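Local coordinates for cytochrome P450 (CYP102L1) (Mycobacterium phage Adler, PDB 6N6Q), which is a haem-containing cytochrome P450 encoded by a mycobacteriophage, probably a monooxygenase that activates oxygen at its haem iron, at residues Glu70-Asn80 and Tyr348-Gly359; Ala302-Ala310 and Ala434-Leu442. All blocks are in the same frame, centred on the assembly; numbering follows the deposited sequence.

The two contacts lie on opposite sides of the chain's centre, their nearest atoms about 27 Å apart, and share no helix or strand. Interaction 1 is the larger, burying 1240 Å² against 400 Å²; it adds an edge strand to the five-stranded mixed sheet and reaches the haem through Lys-79 and Tyr-348. It is only partly buried and is held mainly by backbone and side-chain hydrogen bonds. Interaction 2, mostly buried, joins two helices that cross nearly at right angles, away from the haem pocket. Alanine, valine and leucine side chains make up its helix interface, and one arginine supplies its only hydrogen bonds between the segments, both weak.

Interaction 1: residues Glu70-Asn80 and Tyr348-Gly359; sequences EINNPQLWEKN and YFRQAKQDTTIG. With HEM (protoporphyrin IX containing Fe), chain E; CAC (cacodylate ion), chain F.
Glu-78 and Gln-351 both hold CG between the backbone N and the carbonyl carbon (chi1 63° and 67°), and from there their extended chains run out over the same face of the sheet. Gln-351 NE2 thus meets Glu-78 OE2 at 2.8 Å, on the anti side of the carboxylate. The other end of this amide is gripped as well: Gln-351 OE1 accepts from Asn-80 ND2 at 2.8 Å, fixing the rotation of the glutamine. Beneath them, strand 77-79 forms an edge of the P450 mixed sheet, antiparallel to strand 347-352.

Trp-77 and Ala-352 occupy the opposite face. Ala-352 CB makes a CH-pi contact 3.9 Å from the centroid of the indole's six-membered ring, while Ile-71 CD1 covers the other side; a methyl suits such a close approach to the ring. The bends in Arg-350 bring NH1 to Ile-71 O at 2.7 Å, in the carbonyl plane and on a lone pair, tying the end of helix 65-71 to the sheet. Nearby, Tyr-348 OH donates to Asn-72 OD1 at 2.6 Å, and Glu-70 OE1 receives Gly-359 N at 2.7 Å; the positive phi there (69°) suits glycine.

At the haem, Phe-349 N donates to a water lying beside a propionate. The long aliphatic chain of Lys-79 carries its ammonium to that group, where NZ, also bonded to Phe-97 O, donates to HEM O2A at 2.9 Å.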
loop_
_atom_site.group_PDB
_atom_site.type_symbol
_atom_site.label_atom_id
_atom_site.label_comp_id
_atom_site.label_asym_id
_atom_site.label_seq_id
_atom_site.Cartn_x
_atom_site.Cartn_y
_atom_site.Cartn_z
ATOM N N GLU A 70 -15.698 17.373 -1.779
ATOM C CA GLU A 70 -16.026 17.931 -3.087
ATOM C C GLU A 70 -15.040 17.453 -4.145
ATOM O O GLU A 70 -15.429 17.173 -5.284
ATOM C CB GLU A 70 -16.043 19.458 -3.023
ATOM C CG GLU A 70 -17.265 20.048 -2.342
ATOM C CD GLU A 70 -17.177 21.556 -2.196
ATOM O OE1 GLU A 70 -16.364 22.030 -1.374
ATOM O OE2 GLU A 70 -17.911 22.268 -2.911
ATOM N N ILE A 71 -13.759 17.356 -3.782
ATOM C CA ILE A 71 -12.748 16.850 -4.705
ATOM C C ILE A 71 -12.997 15.382 -5.029
ATOM O O ILE A 71 -12.734 14.930 -6.150
ATOM C CB ILE A 71 -11.339 17.075 -4.118
ATOM C CG1 ILE A 71 -11.081 18.566 -3.902
ATOM C CG2 ILE A 71 -10.270 16.496 -5.025
ATOM C CD1 ILE A 71 -10.962 19.356 -5.186
ATOM N N ASN A 72 -13.521 14.619 -4.070
ATOM C CA ASN A 72 -13.815 13.207 -4.277
ATOM C C ASN A 72 -15.139 12.969 -4.998
ATOM O O ASN A 72 -15.634 11.835 -4.991
ATOM C CB ASN A 72 -13.814 12.464 -2.938
ATOM C CG ASN A 72 -12.443 12.431 -2.290
ATOM O OD1 ASN A 72 -11.425 12.637 -2.952
ATOM N ND2 ASN A 72 -12.409 12.166 -0.989
ATOM N N ASN A 73 -15.726 13.991 -5.611
ATOM C CA ASN A 73 -16.979 13.813 -6.334
ATOM C C ASN A 73 -16.706 13.172 -7.690
ATOM O O ASN A 73 -15.947 13.734 -8.488
ATOM C CB ASN A 73 -17.690 15.144 -6.517
ATOM C CG ASN A 73 -18.971 15.010 -7.310
ATOM O OD1 ASN A 73 -18.978 15.165 -8.530
ATOM N ND2 ASN A 73 -20.066 14.711 -6.620
ATOM N N PRO A 74 -17.306 12.018 -7.996
ATOM C CA PRO A 74 -16.959 11.321 -9.245
ATOM C C PRO A 74 -17.480 12.000 -10.501
ATOM O O PRO A 74 -16.930 11.758 -11.582
ATOM C CB PRO A 74 -17.594 9.938 -9.057
ATOM C CG PRO A 74 -18.735 10.181 -8.127
ATOM C CD PRO A 74 -18.289 11.271 -7.194
ATOM N N GLN A 75 -18.515 12.836 -10.404
ATOM C CA GLN A 75 -19.048 13.484 -11.598
ATOM C C GLN A 75 -18.177 14.644 -12.064
ATOM O O GLN A 75 -18.065 14.879 -13.272
ATOM C CB GLN A 75 -20.475 13.975 -11.349
ATOM C CG GLN A 75 -21.519 12.870 -11.253
ATOM C CD GLN A 75 -21.506 12.166 -9.912
ATOM O OE1 GLN A 75 -20.885 12.634 -8.957
ATOM N NE2 GLN A 75 -22.195 11.033 -9.832
ATOM N N LEU A 76 -17.555 15.370 -11.135
ATOM C CA LEU A 76 -16.766 16.545 -11.481
ATOM C C LEU A 76 -15.266 16.285 -11.519
ATOM O O LEU A 76 -14.568 16.890 -12.338
ATOM C CB LEU A 76 -17.048 17.683 -10.494
ATOM C CG LEU A 76 -18.481 18.219 -10.457
ATOM C CD1 LEU A 76 -18.581 19.420 -9.525
ATOM C CD2 LEU A 76 -18.959 18.581 -11.855
ATOM N N TRP A 77 -14.751 15.410 -10.660
ATOM C CA TRP A 77 -13.322 15.154 -10.580
ATOM C C TRP A 77 -13.027 13.686 -10.865
ATOM O O TRP A 77 -13.915 12.830 -10.828
ATOM C CB TRP A 77 -12.766 15.541 -9.203
ATOM C CG TRP A 77 -12.894 17.000 -8.895
ATOM C CD1 TRP A 77 -14.027 17.663 -8.523
ATOM C CD2 TRP A 77 -11.848 17.980 -8.926
ATOM N NE1 TRP A 77 -13.753 18.993 -8.325
ATOM C CE2 TRP A 77 -12.422 19.214 -8.565
ATOM C CE3 TRP A 77 -10.482 17.933 -9.221
ATOM C CZ2 TRP A 77 -11.680 20.392 -8.495
ATOM C CZ3 TRP A 77 -9.746 19.102 -9.154
ATOM C CH2 TRP A 77 -10.347 20.315 -8.792
ATOM N N GLU A 78 -11.757 13.407 -11.149
ATOM C CA GLU A 78 -11.304 12.060 -11.458
ATOM C C GLU A 78 -9.833 11.945 -11.082
ATOM O O GLU A 78 -9.201 12.921 -10.667
ATOM C CB GLU A 78 -11.536 11.728 -12.935
ATOM C CG GLU A 78 -10.753 12.608 -13.890
ATOM C CD GLU A 78 -11.028 12.276 -15.342
ATOM O OE1 GLU A 78 -12.023 11.572 -15.611
ATOM O OE2 GLU A 78 -10.248 12.717 -16.211
ATOM N N LYS A 79 -9.287 10.741 -11.236
ATOM C CA LYS A 79 -7.907 10.492 -10.843
ATOM C C LYS A 79 -6.935 11.258 -11.729
ATOM O O LYS A 79 -7.077 11.294 -12.954
ATOM C CB LYS A 79 -7.589 8.997 -10.903
ATOM C CG LYS A 79 -6.101 8.704 -11.083
ATOM C CD LYS A 79 -5.675 7.400 -10.437
ATOM C CE LYS A 79 -4.162 7.253 -10.487
ATOM N NZ LYS A 79 -3.671 6.137 -9.633
ATOM N N ASN A 80 -5.940 11.873 -11.096
ATOM C CA ASN A 80 -4.829 12.504 -11.790
ATOM C C ASN A 80 -3.569 11.682 -11.565
ATOM O O ASN A 80 -3.208 11.394 -10.419
ATOM C CB ASN A 80 -4.614 13.938 -11.301
ATOM C CG ASN A 80 -3.404 14.594 -11.941
ATOM O OD1 ASN A 80 -2.343 14.708 -11.323
ATOM N ND2 ASN A 80 -3.555 15.023 -13.190
ATOM N N TYR A 348 -3.508 11.243 -2.622
ATOM C CA TYR A 348 -3.732 10.955 -4.029
ATOM C C TYR A 348 -3.985 12.259 -4.769
ATOM O O TYR A 348 -4.339 13.281 -4.173
ATOM C CB TYR A 348 -4.904 9.983 -4.227
ATOM C CG TYR A 348 -6.159 10.377 -3.485
ATOM C CD1 TYR A 348 -6.366 9.976 -2.170
ATOM C CD2 TYR A 348 -7.140 11.144 -4.097
ATOM C CE1 TYR A 348 -7.511 10.331 -1.488
ATOM C CE2 TYR A 348 -8.290 11.504 -3.421
ATOM C CZ TYR A 348 -8.470 11.095 -2.117
ATOM O OH TYR A 348 -9.613 11.453 -1.440
ATOM N N PHE A 349 -3.796 12.213 -6.083
ATOM C CA PHE A 349 -3.944 13.380 -6.941
ATOM C C PHE A 349 -5.239 13.274 -7.732
ATOM O O PHE A 349 -5.533 12.224 -8.315
ATOM C CB PHE A 349 -2.753 13.516 -7.889
ATOM C CG PHE A 349 -1.492 13.972 -7.213
ATOM C CD1 PHE A 349 -1.248 15.324 -7.015
ATOM C CD2 PHE A 349 -0.551 13.054 -6.777
ATOM C CE1 PHE A 349 -0.087 15.750 -6.394
ATOM C CE2 PHE A 349 0.610 13.473 -6.155
ATOM C CZ PHE A 349 0.843 14.823 -5.964
ATOM N N ARG A 350 -6.006 14.361 -7.752
ATOM C CA ARG A 350 -7.246 14.423 -8.505
ATOM C C ARG A 350 -7.163 15.539 -9.536
ATOM O O ARG A 350 -6.363 16.467 -9.411
ATOM C CB ARG A 350 -8.449 14.646 -7.583
ATOM C CG ARG A 350 -8.607 13.583 -6.508
ATOM C CD ARG A 350 -10.054 13.147 -6.392
ATOM N NE ARG A 350 -10.357 12.014 -7.259
ATOM C CZ ARG A 350 -11.575 11.715 -7.697
ATOM N NH1 ARG A 350 -12.607 12.479 -7.365
ATOM N NH2 ARG A 350 -11.760 10.659 -8.478
ATOM N N GLN A 351 -7.997 15.433 -10.567
ATOM C CA GLN A 351 -8.041 16.425 -11.631
ATOM C C GLN A 351 -9.492 16.705 -11.989
ATOM O O GLN A 351 -10.369 15.857 -11.802
ATOM C CB GLN A 351 -7.263 15.966 -12.875
ATOM C CG GLN A 351 -7.874 14.776 -13.587
ATOM C CD GLN A 351 -6.999 14.252 -14.704
ATOM O OE1 GLN A 351 -5.793 14.498 -14.733
ATOM N NE2 GLN A 351 -7.602 13.523 -15.635
ATOM N N ALA A 352 -9.739 17.911 -12.496
ATOM C CA ALA A 352 -11.093 18.366 -12.781
ATOM C C ALA A 352 -11.527 17.898 -14.165
ATOM O O ALA A 352 -10.834 18.144 -15.158
ATOM C CB ALA A 352 -11.179 19.889 -12.682
ATOM N N LYS A 353 -12.679 17.224 -14.224
ATOM C CA LYS A 353 -13.206 16.778 -15.510
ATOM C C LYS A 353 -13.773 17.940 -16.313
ATOM O O LYS A 353 -13.804 17.884 -17.548
ATOM C CB LYS A 353 -14.276 15.707 -15.295
ATOM C CG LYS A 353 -13.764 14.461 -14.594
ATOM C CD LYS A 353 -14.899 13.563 -14.130
ATOM C CE LYS A 353 -15.669 12.979 -15.301
ATOM N NZ LYS A 353 -16.797 12.125 -14.837
ATOM N N GLN A 354 -14.234 18.990 -15.634
ATOM C CA GLN A 354 -14.770 20.182 -16.274
ATOM C C GLN A 354 -14.282 21.399 -15.504
ATOM O O GLN A 354 -13.633 21.280 -14.461
ATOM C CB GLN A 354 -16.305 20.166 -16.312
ATOM C CG GLN A 354 -16.923 18.822 -16.664
ATOM C CD GLN A 354 -18.365 18.706 -16.210
ATOM O OE1 GLN A 354 -18.815 17.632 -15.806
ATOM N NE2 GLN A 354 -19.098 19.813 -16.275
ATOM N N ASP A 355 -14.601 22.582 -16.022
ATOM C CA ASP A 355 -14.388 23.809 -15.265
ATOM C C ASP A 355 -15.378 23.838 -14.110
ATOM O O ASP A 355 -16.591 23.914 -14.329
ATOM C CB ASP A 355 -14.559 25.034 -16.159
ATOM C CG ASP A 355 -13.715 24.963 -17.414
ATOM O OD1 ASP A 355 -13.214 23.864 -17.737
ATOM O OD2 ASP A 355 -13.549 26.010 -18.076
ATOM N N THR A 356 -14.876 23.753 -12.880
ATOM C CA THR A 356 -15.732 23.717 -11.704
ATOM C C THR A 356 -15.144 24.609 -10.622
ATOM O O THR A 356 -14.098 25.243 -10.800
ATOM C CB THR A 356 -15.910 22.289 -11.168
ATOM O OG1 THR A 356 -14.626 21.718 -10.887
ATOM C CG2 THR A 356 -16.654 21.418 -12.171
ATOM N N THR A 357 -15.844 24.659 -9.490
ATOM C CA THR A 357 -15.398 25.351 -8.290
ATOM C C THR A 357 -15.729 24.480 -7.089
ATOM O O THR A 357 -16.767 23.812 -7.068
ATOM C CB THR A 357 -16.072 26.724 -8.126
ATOM O OG1 THR A 357 -17.472 26.543 -7.872
ATOM C CG2 THR A 357 -15.898 27.580 -9.377
ATOM N N ILE A 358 -14.849 24.483 -6.092
ATOM C CA ILE A 358 -15.125 23.778 -4.845
ATOM C C ILE A 358 -15.469 24.803 -3.774
ATOM O O ILE A 358 -15.503 26.008 -4.043
ATOM C CB ILE A 358 -13.941 22.893 -4.414
ATOM C CG1 ILE A 358 -12.639 23.697 -4.416
ATOM C CG2 ILE A 358 -13.833 21.672 -5.314
ATOM C CD1 ILE A 358 -11.443 22.918 -3.918
ATOM N N GLY A 359 -15.733 24.335 -2.559
ATOM C CA GLY A 359 -16.063 25.234 -1.470
ATOM C C GLY A 359 -17.407 25.914 -1.626
ATOM O O GLY A 359 -18.449 25.253 -1.648
HETATM C CHA HEM E . -4.720 2.006 -5.844
HETATM C CHB HEM E . -3.677 2.330 -1.108
HETATM C CHC HEM E . -2.772 -2.448 -0.983
HETATM C CHD HEM E . -3.089 -2.586 -5.831
HETATM C C1A HEM E . -4.549 2.521 -4.574
HETATM C C2A HEM E . -4.797 3.885 -4.144
HETATM C C3A HEM E . -4.508 3.971 -2.844
HETATM C C4A HEM E . -4.067 2.668 -2.389
HETATM C CMA HEM E . -4.626 5.245 -1.983
HETATM C CAA HEM E . -5.297 5.050 -5.026
HETATM C CBA HEM E . -4.092 5.703 -5.696
HETATM C CGA HEM E . -4.501 6.957 -6.426
HETATM O O1A HEM E . -5.682 7.376 -6.303
HETATM O O2A HEM E . -3.641 7.541 -7.132
HETATM C C1B HEM E . -3.398 1.057 -0.649
HETATM C C2B HEM E . -3.207 0.676 0.737
HETATM C C3B HEM E . -2.956 -0.648 0.777
HETATM C C4B HEM E . -2.981 -1.140 -0.589
HETATM C CMB HEM E . -3.296 1.681 1.909
HETATM C CAB HEM E . -2.677 -1.573 1.991
HETATM C CBB HEM E . -2.609 -1.173 3.267
HETATM C C1C HEM E . -2.803 -2.926 -2.278
HETATM C C2C HEM E . -2.662 -4.307 -2.694
HETATM C C3C HEM E . -2.745 -4.361 -4.025
HETATM C C4C HEM E . -2.947 -3.004 -4.519
HETATM C CMC HEM E . -2.444 -5.524 -1.769
HETATM C CAC HEM E . -2.636 -5.681 -4.826
HETATM C CBC HEM E . -2.753 -5.736 -6.157
HETATM C C1D HEM E . -3.567 -1.363 -6.264
HETATM C C2D HEM E . -3.839 -0.982 -7.638
HETATM C C3D HEM E . -4.288 0.279 -7.641
HETATM C C4D HEM E . -4.321 0.752 -6.270
HETATM C CMD HEM E . -3.641 -1.877 -8.881
HETATM C CAD HEM E . -4.704 1.095 -8.887
HETATM C CBD HEM E . -6.152 0.785 -9.255
HETATM C CGD HEM E . -6.590 1.649 -10.411
HETATM O O1D HEM E . -7.454 1.195 -11.206
HETATM O O2D HEM E . -6.073 2.789 -10.546
HETATM N NA HEM E . -4.103 1.812 -3.473
HETATM N NB HEM E . -3.253 -0.075 -1.425
HETATM N NC HEM E . -2.975 -2.165 -3.418
HETATM N ND HEM E . -3.874 -0.278 -5.461
HETATM FE FE HEM E . -3.411 -0.150 -3.457
HETATM AS AS CAC F . -5.563 11.423 -18.413
HETATM O O1 CAC F . -6.187 10.140 -19.388
HETATM O O2 CAC F . -5.273 11.244 -16.721
HETATM C C1 CAC F . -3.945 12.037 -19.243
HETATM C C2 CAC F . -6.702 12.941 -18.684
HETATM O O HOH W 1 -3.048 10.116 -7.612
#

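Interaction 2: residues Ala302-Ala310 and Ala434-Leu442; sequences AQARAEVDA and AAILHQFEL
Arg-305 reaches across to Leu-437 and Phe-440, placing NH1 2.6 Å from Leu-437 O and 2.6 Å from Phe-440 O. Both hydrogen bonds are weak because they are strongly bent, with N-H...O angles near 120°; one nitrogen is shared between two carbonyls. The arginine's CG lies anti to the backbone N (chi1 -153°), and a bend at chi3 turns the guanidinium onto the end of helix 422-439. Leu-437 CD2 lies over one guanidinium face, 3.5 Å from Arg-305 NH2, so the leucine serves both the flat cation and the apolar interface.

That interface joins the J and L helices of the P450 fold; the axes of their segments 302-310 and 434-439 pass 9.0 Å apart at -94°. Alanine and valine on one side and alanine and leucine on the other give an apolar seam: Ala-304 CB touches Leu-437 CD1 at 3.7 Å, and Val-308 CG1 meets Ala-434 CB at 4.0 Å.

Farther out, Arg-470 donates through NE to Leu-437 O and forms a salt bridge with Asp-309, which also pairs with Arg-315. His-438 turns its ring edge toward Val-308 O; its ND1 donates to Gln-439 OE1 at 2.6 Å, and its NE2 is bonded to Trp-312 O. Leu-437 O therefore serves two arginines where helix gives way to strand, and their positive charge would probably be stabilised by the negative C-terminal end of the helix dipole.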
loop_
_atom_site.group_PDB
_atom_site.type_symbol
_atom_site.label_atom_id
_atom_site.label_comp_id
_atom_site.label_asym_id
_atom_site.label_seq_id
_atom_site.Cartn_x
_atom_site.Cartn_y
_atom_site.Cartn_z
ATOM N N ALA A 302 -3.488 -6.107 24.728
ATOM C CA ALA A 302 -4.202 -7.086 25.540
ATOM C C ALA A 302 -5.558 -7.421 24.931
ATOM O O ALA A 302 -5.939 -8.595 24.844
ATOM C CB ALA A 302 -4.366 -6.564 26.969
ATOM N N GLN A 303 -6.303 -6.400 24.499
ATOM C CA GLN A 303 -7.627 -6.644 23.937
ATOM C C GLN A 303 -7.539 -7.383 22.606
ATOM O O GLN A 303 -8.390 -8.227 22.300
ATOM C CB GLN A 303 -8.380 -5.323 23.778
ATOM C CG GLN A 303 -9.828 -5.489 23.352
ATOM C CD GLN A 303 -10.638 -4.213 23.497
ATOM O OE1 GLN A 303 -10.160 -3.218 24.044
ATOM N NE2 GLN A 303 -11.874 -4.239 23.006
ATOM N N ALA A 304 -6.513 -7.089 21.806
ATOM C CA ALA A 304 -6.342 -7.799 20.542
ATOM C C ALA A 304 -5.855 -9.224 20.771
ATOM O O ALA A 304 -6.338 -10.163 20.127
ATOM C CB ALA A 304 -5.376 -7.036 19.636
ATOM N N ARG A 305 -4.902 -9.406 21.690
ATOM C CA ARG A 305 -4.419 -10.749 21.990
ATOM C C ARG A 305 -5.517 -11.614 22.594
ATOM O O ARG A 305 -5.502 -12.838 22.429
ATOM C CB ARG A 305 -3.214 -10.683 22.928
ATOM C CG ARG A 305 -2.267 -11.863 22.812
ATOM C CD ARG A 305 -1.041 -11.688 23.697
ATOM N NE ARG A 305 -0.318 -10.451 23.410
ATOM C CZ ARG A 305 0.603 -10.322 22.460
ATOM N NH1 ARG A 305 0.915 -11.357 21.693
ATOM N NH2 ARG A 305 1.211 -9.157 22.273
ATOM N N ALA A 306 -6.478 -11.000 23.289
ATOM C CA ALA A 306 -7.596 -11.766 23.829
ATOM C C ALA A 306 -8.576 -12.172 22.737
ATOM O O ALA A 306 -9.199 -13.236 22.829
ATOM C CB ALA A 306 -8.315 -10.961 24.912
ATOM N N GLU A 307 -8.725 -11.344 21.699
ATOM C CA GLU A 307 -9.641 -11.678 20.615
ATOM C C GLU A 307 -9.098 -12.820 19.765
ATOM O O GLU A 307 -9.863 -13.673 19.297
ATOM C CB GLU A 307 -9.905 -10.447 19.751
ATOM C CG GLU A 307 -11.060 -10.607 18.778
ATOM C CD GLU A 307 -11.214 -9.412 17.855
ATOM O OE1 GLU A 307 -10.212 -9.017 17.219
ATOM O OE2 GLU A 307 -12.334 -8.862 17.773
ATOM N N VAL A 308 -7.780 -12.858 19.553
ATOM C CA VAL A 308 -7.189 -13.939 18.774
ATOM C C VAL A 308 -6.990 -15.199 19.607
ATOM O O VAL A 308 -6.902 -16.297 19.042
ATOM C CB VAL A 308 -5.858 -13.499 18.143
ATOM C CG1 VAL A 308 -6.066 -12.261 17.279
ATOM C CG2 VAL A 308 -4.811 -13.235 19.215
ATOM N N ASP A 309 -6.915 -15.075 20.935
ATOM C CA ASP A 309 -6.868 -16.264 21.780
ATOM C C ASP A 309 -8.226 -16.952 21.827
ATOM O O ASP A 309 -8.304 -18.187 21.824
ATOM C CB ASP A 309 -6.404 -15.899 23.191
ATOM C CG ASP A 309 -4.913 -15.631 23.264
ATOM O OD1 ASP A 309 -4.237 -15.713 22.216
ATOM O OD2 ASP A 309 -4.416 -15.335 24.373
ATOM N N ALA A 310 -9.306 -16.170 21.861
ATOM C CA ALA A 310 -10.642 -16.754 21.906
ATOM C C ALA A 310 -11.014 -17.416 20.586
ATOM O O ALA A 310 -11.795 -18.373 20.575
ATOM C CB ALA A 310 -11.671 -15.685 22.272
ATOM N N ALA A 434 -2.815 -11.360 13.379
ATOM C CA ALA A 434 -3.394 -12.365 14.264
ATOM C C ALA A 434 -2.385 -13.458 14.586
ATOM O O ALA A 434 -2.287 -13.902 15.734
ATOM C CB ALA A 434 -4.651 -12.964 13.636
ATOM N N ALA A 435 -1.617 -13.895 13.584
ATOM C CA ALA A 435 -0.619 -14.934 13.818
ATOM C C ALA A 435 0.497 -14.438 14.729
ATOM O O ALA A 435 0.962 -15.173 15.607
ATOM C CB ALA A 435 -0.050 -15.422 12.487
ATOM N N ILE A 436 0.937 -13.194 14.541
ATOM C CA ILE A 436 2.029 -12.661 15.351
ATOM C C ILE A 436 1.596 -12.516 16.806
ATOM O O ILE A 436 2.310 -12.933 17.726
ATOM C CB ILE A 436 2.524 -11.326 14.763
ATOM C CG1 ILE A 436 3.209 -11.567 13.415
ATOM C CG2 ILE A 436 3.468 -10.627 15.731
ATOM C CD1 ILE A 436 3.558 -10.302 12.667
ATOM N N LEU A 437 0.416 -11.933 17.036
ATOM C CA LEU A 437 -0.078 -11.763 18.400
ATOM C C LEU A 437 -0.368 -13.099 19.070
ATOM O O LEU A 437 -0.239 -13.219 20.294
ATOM C CB LEU A 437 -1.337 -10.899 18.399
ATOM C CG LEU A 437 -1.156 -9.416 18.088
ATOM C CD1 LEU A 437 -2.502 -8.723 18.107
ATOM C CD2 LEU A 437 -0.205 -8.782 19.089
ATOM N N HIS A 438 -0.769 -14.105 18.293
ATOM C CA HIS A 438 -1.070 -15.417 18.848
ATOM C C HIS A 438 0.193 -16.181 19.232
ATOM O O HIS A 438 0.190 -16.909 20.232
ATOM C CB HIS A 438 -1.893 -16.224 17.841
ATOM C CG HIS A 438 -2.337 -17.559 18.348
ATOM N ND1 HIS A 438 -1.522 -18.670 18.332
ATOM C CD2 HIS A 438 -3.518 -17.965 18.870
ATOM C CE1 HIS A 438 -2.179 -19.701 18.832
ATOM N NE2 HIS A 438 -3.392 -19.301 19.166
ATOM N N GLN A 439 1.273 -16.018 18.470
ATOM C CA GLN A 439 2.493 -16.792 18.658
ATOM C C GLN A 439 3.560 -16.071 19.467
ATOM O O GLN A 439 4.315 -16.729 20.191
ATOM C CB GLN A 439 3.086 -17.177 17.297
ATOM C CG GLN A 439 2.168 -18.026 16.444
ATOM C CD GLN A 439 1.867 -19.366 17.081
ATOM O OE1 GLN A 439 0.712 -19.693 17.350
ATOM N NE2 GLN A 439 2.910 -20.152 17.324
ATOM N N PHE A 440 3.655 -14.749 19.359
ATOM C CA PHE A 440 4.728 -13.999 19.993
ATOM C C PHE A 440 4.158 -12.881 20.853
ATOM O O PHE A 440 3.001 -12.480 20.708
ATOM C CB PHE A 440 5.687 -13.392 18.960
ATOM C CG PHE A 440 6.220 -14.381 17.968
ATOM C CD1 PHE A 440 7.277 -15.212 18.297
ATOM C CD2 PHE A 440 5.672 -14.473 16.699
ATOM C CE1 PHE A 440 7.772 -16.120 17.385
ATOM C CE2 PHE A 440 6.164 -15.379 15.782
ATOM C CZ PHE A 440 7.214 -16.204 16.126
ATOM N N GLU A 441 4.997 -12.386 21.757
ATOM C CA GLU A 441 4.764 -11.125 22.442
ATOM C C GLU A 441 5.817 -10.121 21.991
ATOM O O GLU A 441 6.954 -10.487 21.677
ATOM C CB GLU A 441 4.791 -11.293 23.965
ATOM C CG GLU A 441 6.105 -11.795 24.533
ATOM C CD GLU A 441 5.991 -12.146 26.003
ATOM O OE1 GLU A 441 4.888 -12.547 26.433
ATOM O OE2 GLU A 441 6.999 -12.016 26.731
ATOM N N LEU A 442 5.425 -8.853 21.945
ATOM C CA LEU A 442 6.209 -7.813 21.293
ATOM C C LEU A 442 6.954 -6.993 22.341
ATOM O O LEU A 442 6.336 -6.439 23.256
ATOM C CB LEU A 442 5.305 -6.914 20.450
ATOM C CG LEU A 442 4.264 -7.622 19.579
ATOM C CD1 LEU A 442 3.293 -6.619 18.978
ATOM C CD2 LEU A 442 4.935 -8.433 18.484
#